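Long-range contacts in conserved domain protein (Porphyromonas gingivalis, PDB 3PNN), which probably transfers a sugar unit to form glycosidic linkages, as a cytoplasmic glycosyltransferase with an alpha/beta/alpha Rossmann-like fold: residues A[9-14]-A[105-110]; A[55-60]-A[79-84]; A[149-154]-A[216-221]. All blocks are in the same frame, centred on the assembly; numbering follows the deposited sequence.

Contact 1 of 3, residues A[9-14]-A[105-110]; sequences FVLAAG and HAVLMG
The carbonyl oxygen of Val-107 is met twice: Gly-110 N donates to Val-107 O at 3.0 Å within 105-110, and from the strand Phe-9 presses the rim of its ring against it, with Phe-9 CE2 3.2 Å from Val-107 O. The oxygen lies close to the plane of the ring, so the phenyl comes to it edge-on and offers the slightly positive C-H border. Phe-9 can reach this far because CG stands anti to the backbone N (chi1 -171°), which carries the ring off the strand toward 105-110. Farther round the rim, Phe-9 CZ lies 3.7 Å from Gly-110 N, an oblique approach made possible by the lack of a side chain on that residue.

In this Rossmann-like domain 9-11 is the end of a strand whose backbone is bonded to the parallel neighbours 50-55 and 118-122, and 105-110 starts in helix 103-108, which packs on that sheet. The LAAG sequence that ends the strand resembles the opening of the nucleotide-binding loop of sugar nucleotidyltransferases. Gly-14 O in this loop accepts a hydrogen bond from Lys-23.

Val-107 spans both large strand side chains with its two methyls. Its CG1 faces the phenyl rim, Val-107 CG1 to Phe-9 CE2 being 4.2 Å, while Val-107 CG2 meets Leu-11 CD2 at 4.0 Å. The isobutyl group of Leu-11 crosses the valine at a slant, and the same CD2 also touches the helix one residue earlier, 4.3 Å from Ala-106 CB. Val-107 also touches Phe-225 of helix 223-239, and Val-52 and Val-54 of the neighbouring strand pack against Phe-9.

Contact 2 of 3, residues A[55-60]-A[79-84]; sequences IRHSFE and LVFQEL
His-57 and Phe-81 lie ring on ring, an offset stack with centroids 3.9 Å apart and planes only 6° from parallel. The histidine sits over one face of the phenyl, its CE1 above the middle of the ring, and its rotation is fixed by an in-plane bond: His-57 ND1 donates to Glu-60 OE1 at 3.2 Å, reaching that oxygen from above the carboxylate plane. The other Glu-60 oxygen, OE2, pairs with Arg-64 in a salt bridge, so each carboxylate oxygen has its own partner while the glutamate chain crosses the phenyl at about a right angle. Next to the ring runs Ile-55, pointing the same way, with Ile-55 CD1 3.7 Å from Phe-81 CE1.

Beneath these groups two parallel strands of the Rossmann-like sheet reach their C-terminal ends. Ile-55 N donates to Val-80 O (2.9 Å) and Gln-82 N to Ile-55 O (2.8 Å), after which 55-60 turns through a short 3-10 segment into helix 60-71.

Past this last bridge Arg-56 and Gln-82 run alongside each other, guanidinium and amide planes 41° apart. The arginine grips a single oxygen side-on: Arg-56 NE lies 3.1 Å and Arg-56 NH2 3.0 Å from Gln-82 OE1, both approaching from the same face of the amide. NH2 also binds a glycerol, probably from the crystallisation liquor, and Gln-82 NE2 bonds His-105. Glu-83 bends back at chi2 (-59°), which brings OE2 within 3.0 Å of His-57 N, a nearly straight bond; its OE1 accepts from a water that in turn takes Ser-58 N.

Contact 3 of 3, residues A[149-154]-A[216-221]; sequences YCMVGY and NMWGFT
Tyr-149 and Phe-220 both carry CG anti to the carbonyl carbon (chi1 -52° and -64°), and from neighbouring strands their rings swing together into a T-shaped pair. The planes stand at 85°, and the edge of the phenylalanine points at a tyrosine face, with Phe-220 CD1 3.6 Å from Tyr-149 CG. This is an antiparallel strand pair at the heart of the fold, 149-154 continuing the sheet beyond 217-220, which in turn borders strand 118-122. Cys-150 and Gly-219 form a hydrogen-bonded pair, Cys-150 N to Gly-219 O at 3.0 Å and Gly-219 N to Cys-150 O at 2.9 Å, and Cys-150 SG rests 3.6 Å from Gly-219 CA.

Beside them the non-hydrogen-bonded pair Met-151 and Trp-218 runs side by side. Met-151 CB touches Trp-218 CE3 at 3.5 Å, while the selenium takes up an oblique Met-aromatic contact with the six-membered ring. On the face of Cys-150, Val-152 CG2 meets Met-217 SE at 3.7 Å; Met-217 also touches Phe-132 and Leu-135 of helix 129-140. The hydroxyls of Tyr-149 and Thr-221 bond the two carboxylate oxygens of Asp-223, whereas the buried Thr-221 N has no partner. Where direct pairing ends, a water donates to Val-152 O at 2.6 Å and accepts from Met-217 N at 3.1 Å.

In the fold
From the N terminus, strand 7-11 leads into a loop that contact 1 closes on helix 103-108, with 90 residues between its segments. Contact 2 is nested inside that loop: it joins the ends of strands 50-55 and 77-81 around helix 60-71. The two touch directly, through Ala-13 against Arg-56 and Gln-82 and through Gln-82 and His-105, at the C-terminal end of the parallel strands. Contact 3 opens only after contact 1 has closed and ties strand 148-155 to 217-220 across an excursion that holds strands but no helix. Leu-11 packs on Asn-216, linking contacts 1 and 3, whereas contacts 2 and 3 stay about 11 Å apart at their nearest atoms.

Contact 1 of 3, residues A[9-14]-A[105-110]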
ATOM      1  N   PHE A   9       4.158  -7.623   2.627  1.00 20.88           N
ATOM      2  CA  PHE A   9       5.245  -6.723   2.244  1.00 22.69           C
ATOM      3  C   PHE A   9       4.734  -5.338   2.591  1.00 23.59           C
ATOM      4  O   PHE A   9       3.756  -4.864   2.005  1.00 24.46           O
ATOM      5  CB  PHE A   9       5.508  -6.866   0.736  1.00 21.07           C
ATOM      6  CG  PHE A   9       6.743  -6.145   0.229  1.00 26.23           C
ATOM      7  CD1 PHE A   9       7.606  -5.483   1.087  1.00 29.51           C
ATOM      8  CD2 PHE A   9       7.046  -6.158  -1.134  1.00 31.78           C
ATOM      9  CE1 PHE A   9       8.752  -4.834   0.606  1.00 29.27           C
ATOM     10  CE2 PHE A   9       8.185  -5.516  -1.612  1.00 27.49           C
ATOM     11  CZ  PHE A   9       9.036  -4.849  -0.732  1.00 23.75           C
ATOM     12  N   VAL A  10       5.370  -4.706   3.573  1.00 22.01           N
ATOM     13  CA  VAL A  10       4.921  -3.410   4.058  1.00 25.93           C
ATOM     14  C   VAL A  10       5.775  -2.267   3.503  1.00 22.31           C
ATOM     15  O   VAL A  10       7.011  -2.245   3.664  1.00 25.99           O
ATOM     16  CB  VAL A  10       4.926  -3.355   5.612  1.00 26.55           C
ATOM     17  CG1 VAL A  10       4.485  -1.975   6.096  1.00 26.32           C
ATOM     18  CG2 VAL A  10       4.026  -4.460   6.203  1.00 24.16           C
ATOM     19  N   LEU A  11       5.121  -1.311   2.838  1.00 21.76           N
ATOM     20  CA  LEU A  11       5.822  -0.140   2.300  1.00 25.62           C
ATOM     21  C   LEU A  11       6.135   0.870   3.408  1.00 29.86           C
ATOM     22  O   LEU A  11       5.320   1.736   3.724  1.00 26.62           O
ATOM     23  CB  LEU A  11       4.986   0.529   1.205  1.00 27.03           C
ATOM     24  CG  LEU A  11       4.644  -0.370   0.018  1.00 32.39           C
ATOM     25  CD1 LEU A  11       3.824   0.418  -0.998  1.00 36.94           C
ATOM     26  CD2 LEU A  11       5.922  -0.915  -0.624  1.00 32.84           C
ATOM     27  N   ALA A  12       7.328   0.762   3.980  1.00 24.93           N
ATOM     28  CA  ALA A  12       7.693   1.560   5.147  1.00 27.73           C
ATOM     29  C   ALA A  12       8.829   2.548   4.868  1.00 29.40           C
ATOM     30  O   ALA A  12       9.427   3.115   5.786  1.00 29.34           O
ATOM     31  CB  ALA A  12       8.049   0.638   6.315  1.00 25.45           C
ATOM     32  N   ALA A  13       9.117   2.778   3.595  1.00 29.17           N
ATOM     33  CA  ALA A  13      10.305   3.529   3.230  1.00 31.82           C
ATOM     34  C   ALA A  13      10.132   5.018   3.528  1.00 28.52           C
ATOM     35  O   ALA A  13      11.109   5.755   3.614  1.00 31.02           O
ATOM     36  CB  ALA A  13      10.637   3.296   1.767  1.00 31.32           C
ATOM     37  N   GLY A  14       8.881   5.442   3.703  1.00 28.76           N
ATOM     38  CA  GLY A  14       8.572   6.838   3.972  1.00 35.77           C
ATOM     39  C   GLY A  14       8.531   7.210   5.448  1.00 42.81           C
ATOM     40  O   GLY A  14       8.182   8.345   5.788  1.00 38.44           O
ATOM     41  N   HIS A 105       9.253   1.347  -7.141  1.00 28.98           N
ATOM     42  CA  HIS A 105      10.693   1.121  -6.948  1.00 30.42           C
ATOM     43  C   HIS A 105      10.940   0.505  -5.558  1.00 32.47           C
ATOM     44  O   HIS A 105      11.746  -0.407  -5.403  1.00 30.42           O
ATOM     45  CB  HIS A 105      11.506   2.407  -7.129  1.00 33.76           C
ATOM     46  CG  HIS A 105      12.958   2.265  -6.780  1.00 31.52           C
ATOM     47  ND1 HIS A 105      13.500   2.775  -5.616  1.00 35.15           N
ATOM     48  CD2 HIS A 105      13.983   1.678  -7.443  1.00 31.57           C
ATOM     49  CE1 HIS A 105      14.794   2.507  -5.580  1.00 33.70           C
ATOM     50  NE2 HIS A 105      15.114   1.845  -6.678  1.00 31.62           N
ATOM     51  N   ALA A 106      10.230   1.006  -4.555  1.00 29.13           N
ATOM     52  CA  ALA A 106      10.239   0.389  -3.229  1.00 28.40           C
ATOM     53  C   ALA A 106       9.839  -1.092  -3.282  1.00 29.06           C
ATOM     54  O   ALA A 106      10.468  -1.930  -2.633  1.00 26.67           O
ATOM     55  CB  ALA A 106       9.334   1.161  -2.280  1.00 23.75           C
ATOM     56  N   VAL A 107       8.804  -1.424  -4.052  1.00 24.03           N
ATOM     57  CA  VAL A 107       8.401  -2.817  -4.211  1.00 22.95           C
ATOM     58  C   VAL A 107       9.528  -3.678  -4.803  1.00 28.50           C
ATOM     59  O   VAL A 107       9.774  -4.802  -4.350  1.00 27.55           O
ATOM     60  CB  VAL A 107       7.125  -2.956  -5.097  1.00 28.96           C
ATOM     61  CG1 VAL A 107       6.874  -4.417  -5.445  1.00 27.68           C
ATOM     62  CG2 VAL A 107       5.904  -2.375  -4.377  1.00 31.31           C
ATOM     63  N   LEU A 108      10.202  -3.157  -5.823  1.00 27.75           N
ATOM     64  CA  LEU A 108      11.313  -3.879  -6.446  1.00 26.61           C
ATOM     65  C   LEU A 108      12.389  -4.294  -5.434  1.00 30.73           C
ATOM     66  O   LEU A 108      13.117  -5.255  -5.659  1.00 29.10           O
ATOM     67  CB  LEU A 108      11.952  -3.047  -7.563  1.00 26.51           C
ATOM     68  CG  LEU A 108      11.221  -3.089  -8.907  1.00 30.78           C
ATOM     69  CD1 LEU A 108      11.801  -2.068  -9.855  1.00 37.06           C
ATOM     70  CD2 LEU A 108      11.308  -4.501  -9.506  1.00 32.49           C
HETATM   71  N   MSE A 109      12.497  -3.578  -4.322  1.00 27.62           N
HETATM   72  CA  MSE A 109      13.518  -3.908  -3.318  1.00 24.56           C
HETATM   73  C   MSE A 109      13.281  -5.287  -2.664  1.00 31.10           C
HETATM   74  O   MSE A 109      14.212  -5.890  -2.107  1.00 28.21           O
HETATM   75  CB  MSE A 109      13.593  -2.824  -2.232  1.00 26.61           C
HETATM   76  CG  MSE A 109      13.940  -1.421  -2.773  1.00 27.80           C
HETATM   77 SE   MSE A 109      15.652  -1.261  -3.688  0.70 33.25          SE
HETATM   78  CE  MSE A 109      14.983  -1.552  -5.512  1.00 28.96           C
ATOM     79  N   GLY A 110      12.044  -5.778  -2.738  1.00 24.69           N
ATOM     80  CA  GLY A 110      11.696  -7.068  -2.157  1.00 28.05           C
ATOM     81  C   GLY A 110      11.924  -8.276  -3.065  1.00 30.39           C
ATOM     82  O   GLY A 110      11.641  -9.409  -2.686  1.00 28.78           O
TER

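Contact 2 of 3, residues A[55-60]-A[79-84]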
ATOM      1  N   ILE A  55      12.488  -0.319   4.004  1.00 24.65           N
ATOM      2  CA  ILE A  55      12.801   0.916   4.713  1.00 28.77           C
ATOM      3  C   ILE A  55      14.013   1.557   4.035  1.00 29.94           C
ATOM      4  O   ILE A  55      14.382   1.160   2.927  1.00 32.20           O
ATOM      5  CB  ILE A  55      13.113   0.655   6.207  1.00 24.01           C
ATOM      6  CG1 ILE A  55      14.343  -0.243   6.366  1.00 28.02           C
ATOM      7  CG2 ILE A  55      11.901   0.038   6.933  1.00 23.99           C
ATOM      8  CD1 ILE A  55      14.937  -0.180   7.798  1.00 34.28           C
ATOM      9  N   ARG A  56      14.629   2.550   4.681  1.00 28.24           N
ATOM     10  CA  ARG A  56      15.897   3.086   4.186  1.00 28.69           C
ATOM     11  C   ARG A  56      16.958   2.997   5.275  1.00 31.21           C
ATOM     12  O   ARG A  56      16.630   2.956   6.454  1.00 29.72           O
ATOM     13  CB  ARG A  56      15.720   4.521   3.671  1.00 34.52           C
ATOM     14  CG  ARG A  56      14.553   4.622   2.693  1.00 34.96           C
ATOM     15  CD  ARG A  56      14.451   5.971   1.968  1.00 40.33           C
ATOM     16  NE  ARG A  56      13.259   5.960   1.118  1.00 38.55           N
ATOM     17  CZ  ARG A  56      12.337   6.922   1.086  1.00 44.33           C
ATOM     18  NH1 ARG A  56      12.486   8.027   1.822  1.00 42.45           N
ATOM     19  NH2 ARG A  56      11.277   6.789   0.293  1.00 38.96           N
ATOM     20  N   HIS A  57      18.228   2.952   4.881  1.00 32.92           N
ATOM     21  CA  HIS A  57      19.305   2.819   5.854  1.00 33.85           C
ATOM     22  C   HIS A  57      19.333   3.990   6.839  1.00 40.63           C
ATOM     23  O   HIS A  57      19.725   3.819   7.988  1.00 40.04           O
ATOM     24  CB  HIS A  57      20.663   2.710   5.154  1.00 37.39           C
ATOM     25  CG  HIS A  57      20.885   1.395   4.475  1.00 41.94           C
ATOM     26  ND1 HIS A  57      21.065   0.218   5.172  1.00 45.64           N
ATOM     27  CD2 HIS A  57      20.965   1.072   3.163  1.00 38.46           C
ATOM     28  CE1 HIS A  57      21.237  -0.774   4.317  1.00 41.94           C
ATOM     29  NE2 HIS A  57      21.184  -0.284   3.091  1.00 42.21           N
ATOM     30  N   SER A  58      18.907   5.168   6.384  1.00 33.45           N
ATOM     31  CA  SER A  58      18.945   6.376   7.219  1.00 42.03           C
ATOM     32  C   SER A  58      18.155   6.265   8.527  1.00 35.64           C
ATOM     33  O   SER A  58      18.414   7.009   9.472  1.00 37.55           O
ATOM     34  CB  SER A  58      18.477   7.607   6.431  1.00 47.51           C
ATOM     35  OG  SER A  58      17.072   7.618   6.273  1.00 48.02           O
ATOM     36  N   PHE A  59      17.196   5.349   8.595  1.00 32.28           N
ATOM     37  CA  PHE A  59      16.462   5.160   9.846  1.00 30.20           C
ATOM     38  C   PHE A  59      16.419   3.698  10.294  1.00 34.22           C
ATOM     39  O   PHE A  59      15.553   3.296  11.065  1.00 31.62           O
ATOM     40  CB  PHE A  59      15.054   5.785   9.788  1.00 31.23           C
ATOM     41  CG  PHE A  59      14.155   5.227   8.708  1.00 32.10           C
ATOM     42  CD1 PHE A  59      13.250   4.228   8.993  1.00 28.48           C
ATOM     43  CD2 PHE A  59      14.179   5.747   7.421  1.00 35.89           C
ATOM     44  CE1 PHE A  59      12.392   3.728   8.015  1.00 33.56           C
ATOM     45  CE2 PHE A  59      13.339   5.249   6.434  1.00 28.81           C
ATOM     46  CZ  PHE A  59      12.433   4.241   6.732  1.00 29.24           C
ATOM     47  N   GLU A  60      17.384   2.917   9.827  1.00 32.87           N
ATOM     48  CA  GLU A  60      17.401   1.495  10.125  1.00 32.48           C
ATOM     49  C   GLU A  60      17.594   1.245  11.621  1.00 30.77           C
ATOM     50  O   GLU A  60      16.915   0.405  12.208  1.00 29.66           O
ATOM     51  CB  GLU A  60      18.502   0.807   9.326  1.00 36.36           C
ATOM     52  CG  GLU A  60      18.750  -0.625   9.707  1.00 35.61           C
ATOM     53  CD  GLU A  60      19.958  -1.202   8.983  1.00 40.52           C
ATOM     54  OE1 GLU A  60      20.650  -0.438   8.268  1.00 40.49           O
ATOM     55  OE2 GLU A  60      20.212  -2.416   9.127  1.00 36.16           O
ATOM     56  N   LEU A  79      14.095  -7.076   6.725  1.00 23.62           N
ATOM     57  CA  LEU A  79      14.229  -5.729   6.166  1.00 23.54           C
ATOM     58  C   LEU A  79      14.881  -5.747   4.783  1.00 28.20           C
ATOM     59  O   LEU A  79      15.853  -6.467   4.553  1.00 28.58           O
ATOM     60  CB  LEU A  79      15.077  -4.842   7.079  1.00 25.76           C
ATOM     61  CG  LEU A  79      14.578  -4.665   8.506  1.00 30.22           C
ATOM     62  CD1 LEU A  79      15.542  -3.758   9.293  1.00 36.69           C
ATOM     63  CD2 LEU A  79      13.170  -4.098   8.503  1.00 29.53           C
ATOM     64  N   VAL A  80      14.319  -4.969   3.860  1.00 25.58           N
ATOM     65  CA  VAL A  80      14.987  -4.641   2.604  1.00 26.02           C
ATOM     66  C   VAL A  80      15.082  -3.127   2.504  1.00 27.79           C
ATOM     67  O   VAL A  80      14.391  -2.412   3.229  1.00 27.06           O
ATOM     68  CB  VAL A  80      14.299  -5.251   1.351  1.00 28.72           C
ATOM     69  CG1 VAL A  80      14.270  -6.773   1.461  1.00 27.33           C
ATOM     70  CG2 VAL A  80      12.870  -4.687   1.134  1.00 23.83           C
ATOM     71  N   PHE A  81      15.961  -2.634   1.636  1.00 25.20           N
ATOM     72  CA  PHE A  81      16.311  -1.214   1.669  1.00 28.67           C
ATOM     73  C   PHE A  81      16.125  -0.506   0.334  1.00 35.01           C
ATOM     74  O   PHE A  81      16.662  -0.934  -0.687  1.00 31.32           O
ATOM     75  CB  PHE A  81      17.765  -1.051   2.143  1.00 29.75           C
ATOM     76  CG  PHE A  81      17.990  -1.585   3.522  1.00 31.32           C
ATOM     77  CD1 PHE A  81      17.802  -0.775   4.629  1.00 30.39           C
ATOM     78  CD2 PHE A  81      18.334  -2.918   3.711  1.00 36.70           C
ATOM     79  CE1 PHE A  81      17.975  -1.278   5.918  1.00 28.62           C
ATOM     80  CE2 PHE A  81      18.514  -3.428   4.984  1.00 33.36           C
ATOM     81  CZ  PHE A  81      18.332  -2.603   6.091  1.00 35.88           C
ATOM     82  N   GLN A  82      15.382   0.595   0.352  1.00 31.22           N
ATOM     83  CA  GLN A  82      15.210   1.401  -0.857  1.00 32.45           C
ATOM     84  C   GLN A  82      16.235   2.513  -0.876  1.00 33.22           C
ATOM     85  O   GLN A  82      16.184   3.415  -0.040  1.00 37.44           O
ATOM     86  CB  GLN A  82      13.806   2.013  -0.918  1.00 34.27           C
ATOM     87  CG  GLN A  82      13.581   2.882  -2.172  1.00 32.45           C
ATOM     88  CD  GLN A  82      12.305   3.722  -2.120  1.00 36.89           C
ATOM     89  OE1 GLN A  82      11.904   4.203  -1.056  1.00 35.25           O
ATOM     90  NE2 GLN A  82      11.678   3.923  -3.279  1.00 34.36           N
ATOM     91  N   GLU A  83      17.173   2.449  -1.821  1.00 32.92           N
ATOM     92  CA  GLU A  83      18.162   3.507  -1.990  1.00 37.62           C
ATOM     93  C   GLU A  83      18.126   4.058  -3.418  1.00 36.26           C
ATOM     94  O   GLU A  83      17.734   3.366  -4.361  1.00 33.09           O
ATOM     95  CB  GLU A  83      19.567   3.013  -1.627  1.00 44.41           C
ATOM     96  CG  GLU A  83      19.689   2.382  -0.226  1.00 48.95           C
ATOM     97  CD  GLU A  83      19.303   3.325   0.926  1.00 54.91           C
ATOM     98  OE1 GLU A  83      19.486   4.559   0.802  1.00 53.95           O
ATOM     99  OE2 GLU A  83      18.819   2.822   1.972  1.00 42.01           O
ATOM    100  N   LEU A  84      18.542   5.309  -3.570  1.00 36.02           N
ATOM    101  CA  LEU A  84      18.505   5.983  -4.864  1.00 37.96           C
ATOM    102  C   LEU A  84      19.336   5.281  -5.937  1.00 40.85           C
ATOM    103  O   LEU A  84      18.997   5.330  -7.118  1.00 46.36           O
ATOM    104  CB  LEU A  84      18.965   7.439  -4.716  1.00 41.45           C
ATOM    105  CG  LEU A  84      18.085   8.376  -3.887  1.00 48.32           C
ATOM    106  CD1 LEU A  84      18.848   9.658  -3.541  1.00 50.89           C
ATOM    107  CD2 LEU A  84      16.787   8.686  -4.626  1.00 48.24           C
TER
HETATM  108  O   HOH W   1      19.120   5.994   3.377  1.00 38.87           O

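Contact 3 of 3, residues A[149-154]-A[216-221]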
ATOM      1  N   TYR A 149      -3.281 -11.521 -10.453  1.00 24.71           N
ATOM      2  CA  TYR A 149      -3.092 -10.720  -9.240  1.00 24.90           C
ATOM      3  C   TYR A 149      -4.448 -10.336  -8.657  1.00 24.52           C
ATOM      4  O   TYR A 149      -5.494 -10.762  -9.171  1.00 25.17           O
ATOM      5  CB  TYR A 149      -2.334  -9.437  -9.585  1.00 24.22           C
ATOM      6  CG  TYR A 149      -1.033  -9.639 -10.351  1.00 23.20           C
ATOM      7  CD1 TYR A 149      -0.206 -10.722 -10.090  1.00 28.27           C
ATOM      8  CD2 TYR A 149      -0.620  -8.712 -11.313  1.00 24.28           C
ATOM      9  CE1 TYR A 149       1.007 -10.894 -10.772  1.00 31.95           C
ATOM     10  CE2 TYR A 149       0.597  -8.869 -12.000  1.00 25.82           C
ATOM     11  CZ  TYR A 149       1.400  -9.963 -11.723  1.00 29.77           C
ATOM     12  OH  TYR A 149       2.586 -10.141 -12.404  1.00 25.66           O
ATOM     13  N   CYS A 150      -4.433  -9.524  -7.597  1.00 25.95           N
ATOM     14  CA  CYS A 150      -5.672  -9.040  -6.994  1.00 24.96           C
ATOM     15  C   CYS A 150      -5.466  -7.705  -6.276  1.00 26.82           C
ATOM     16  O   CYS A 150      -4.336  -7.238  -6.077  1.00 25.63           O
ATOM     17  CB  CYS A 150      -6.250 -10.083  -6.030  1.00 26.12           C
ATOM     18  SG  CYS A 150      -5.193 -10.405  -4.563  1.00 28.64           S
HETATM   19  N   MSE A 151      -6.567  -7.065  -5.912  1.00 26.17           N
HETATM   20  CA  MSE A 151      -6.491  -5.896  -5.043  1.00 26.16           C
HETATM   21  C   MSE A 151      -7.733  -5.885  -4.188  1.00 22.39           C
HETATM   22  O   MSE A 151      -8.758  -6.430  -4.585  1.00 23.72           O
HETATM   23  CB  MSE A 151      -6.375  -4.568  -5.815  1.00 32.20           C
HETATM   24  CG  MSE A 151      -7.502  -4.221  -6.765  1.00 30.59           C
HETATM   25 SE   MSE A 151      -7.615  -2.254  -7.119  0.70 36.46          SE
HETATM   26  CE  MSE A 151      -9.080  -1.850  -5.882  1.00 39.01           C
ATOM     27  N   VAL A 152      -7.628  -5.277  -3.013  1.00 23.38           N
ATOM     28  CA  VAL A 152      -8.774  -5.212  -2.118  1.00 22.56           C
ATOM     29  C   VAL A 152      -9.422  -3.864  -2.369  1.00 26.97           C
ATOM     30  O   VAL A 152      -8.807  -2.813  -2.173  1.00 29.45           O
ATOM     31  CB  VAL A 152      -8.367  -5.386  -0.651  1.00 26.16           C
ATOM     32  CG1 VAL A 152      -9.595  -5.181   0.277  1.00 26.38           C
ATOM     33  CG2 VAL A 152      -7.778  -6.789  -0.432  1.00 25.41           C
ATOM     34  N   GLY A 153     -10.647  -3.899  -2.875  1.00 25.25           N
ATOM     35  CA  GLY A 153     -11.350  -2.675  -3.201  1.00 27.65           C
ATOM     36  C   GLY A 153     -12.063  -2.089  -1.995  1.00 27.90           C
ATOM     37  O   GLY A 153     -12.570  -2.827  -1.144  1.00 27.72           O
ATOM     38  N   TYR A 154     -12.080  -0.762  -1.926  1.00 24.35           N
ATOM     39  CA  TYR A 154     -12.894  -0.018  -0.969  1.00 24.72           C
ATOM     40  C   TYR A 154     -13.863   0.886  -1.742  1.00 29.28           C
ATOM     41  O   TYR A 154     -13.710   1.058  -2.949  1.00 32.94           O
ATOM     42  CB  TYR A 154     -11.991   0.787  -0.039  1.00 25.58           C
ATOM     43  CG  TYR A 154     -11.198  -0.128   0.871  1.00 25.38           C
ATOM     44  CD1 TYR A 154     -11.695  -0.484   2.126  1.00 27.03           C
ATOM     45  CD2 TYR A 154      -9.993  -0.689   0.449  1.00 25.49           C
ATOM     46  CE1 TYR A 154     -10.997  -1.343   2.959  1.00 24.84           C
ATOM     47  CE2 TYR A 154      -9.287  -1.563   1.274  1.00 28.89           C
ATOM     48  CZ  TYR A 154      -9.792  -1.880   2.528  1.00 29.16           C
ATOM     49  OH  TYR A 154      -9.099  -2.752   3.347  1.00 26.23           O
ATOM     50  N   ASN A 216      -4.114   0.962  -2.069  1.00 27.01           N
ATOM     51  CA  ASN A 216      -2.770   0.377  -2.133  1.00 26.60           C
ATOM     52  C   ASN A 216      -2.634  -0.923  -1.336  1.00 29.93           C
ATOM     53  O   ASN A 216      -1.589  -1.182  -0.738  1.00 32.67           O
ATOM     54  CB  ASN A 216      -1.700   1.384  -1.696  1.00 27.44           C
ATOM     55  CG  ASN A 216      -0.592   1.553  -2.731  1.00 36.34           C
ATOM     56  OD1 ASN A 216      -0.796   1.328  -3.929  1.00 36.01           O
ATOM     57  ND2 ASN A 216       0.591   1.979  -2.270  1.00 46.65           N
HETATM   58  N   MSE A 217      -3.693  -1.732  -1.320  1.00 22.23           N
HETATM   59  CA  MSE A 217      -3.613  -3.094  -0.790  1.00 21.58           C
HETATM   60  C   MSE A 217      -3.701  -4.064  -1.966  1.00 24.28           C
HETATM   61  O   MSE A 217      -4.780  -4.269  -2.520  1.00 25.93           O
HETATM   62  CB  MSE A 217      -4.751  -3.357   0.213  1.00 24.46           C
HETATM   63  CG  MSE A 217      -4.792  -4.790   0.776  1.00 21.19           C
HETATM   64 SE   MSE A 217      -6.080  -4.917   2.285  0.69 28.69          SE
HETATM   65  CE  MSE A 217      -4.889  -5.650   3.636  1.00 31.98           C
ATOM     66  N   TRP A 218      -2.566  -4.657  -2.347  1.00 22.71           N
ATOM     67  CA  TRP A 218      -2.491  -5.490  -3.557  1.00 22.00           C
ATOM     68  C   TRP A 218      -2.060  -6.898  -3.198  1.00 24.34           C
ATOM     69  O   TRP A 218      -1.444  -7.113  -2.150  1.00 24.68           O
ATOM     70  CB  TRP A 218      -1.407  -4.938  -4.476  1.00 24.24           C
ATOM     71  CG  TRP A 218      -1.615  -3.540  -4.905  1.00 23.78           C
ATOM     72  CD1 TRP A 218      -1.104  -2.409  -4.334  1.00 25.07           C
ATOM     73  CD2 TRP A 218      -2.380  -3.121  -6.032  1.00 22.32           C
ATOM     74  NE1 TRP A 218      -1.515  -1.302  -5.046  1.00 27.48           N
ATOM     75  CE2 TRP A 218      -2.305  -1.716  -6.088  1.00 24.97           C
ATOM     76  CE3 TRP A 218      -3.133  -3.801  -6.999  1.00 24.54           C
ATOM     77  CZ2 TRP A 218      -2.957  -0.971  -7.077  1.00 31.06           C
ATOM     78  CZ3 TRP A 218      -3.772  -3.059  -7.995  1.00 27.95           C
ATOM     79  CH2 TRP A 218      -3.684  -1.660  -8.016  1.00 27.69           C
ATOM     80  N   GLY A 219      -2.337  -7.846  -4.089  1.00 21.99           N
ATOM     81  CA  GLY A 219      -1.800  -9.198  -3.985  1.00 24.32           C
ATOM     82  C   GLY A 219      -1.104  -9.570  -5.289  1.00 26.60           C
ATOM     83  O   GLY A 219      -1.713  -9.490  -6.358  1.00 24.62           O
ATOM     84  N   PHE A 220       0.163  -9.971  -5.204  1.00 23.27           N
ATOM     85  CA  PHE A 220       0.968 -10.271  -6.398  1.00 24.99           C
ATOM     86  C   PHE A 220       1.646 -11.633  -6.284  1.00 23.49           C
ATOM     87  O   PHE A 220       1.674 -12.243  -5.207  1.00 25.36           O
ATOM     88  CB  PHE A 220       2.065  -9.213  -6.604  1.00 23.19           C
ATOM     89  CG  PHE A 220       1.554  -7.804  -6.880  1.00 25.89           C
ATOM     90  CD1 PHE A 220       0.775  -7.527  -7.997  1.00 27.61           C
ATOM     91  CD2 PHE A 220       1.901  -6.755  -6.033  1.00 26.12           C
ATOM     92  CE1 PHE A 220       0.329  -6.232  -8.252  1.00 24.88           C
ATOM     93  CE2 PHE A 220       1.462  -5.460  -6.280  1.00 23.63           C
ATOM     94  CZ  PHE A 220       0.681  -5.197  -7.402  1.00 26.40           C
ATOM     95  N   THR A 221       2.204 -12.096  -7.400  1.00 26.55           N
ATOM     96  CA  THR A 221       3.121 -13.227  -7.402  1.00 23.88           C
ATOM     97  C   THR A 221       4.470 -12.688  -7.861  1.00 24.42           C
ATOM     98  O   THR A 221       4.539 -11.592  -8.402  1.00 26.52           O
ATOM     99  CB  THR A 221       2.634 -14.362  -8.338  1.00 23.10           C
ATOM    100  OG1 THR A 221       2.244 -13.814  -9.604  1.00 25.67           O
ATOM    101  CG2 THR A 221       1.416 -15.069  -7.728  1.00 25.02           C
TER
HETATM  102  O   HOH W   2      -6.564  -1.424  -2.414  1.00 27.95           O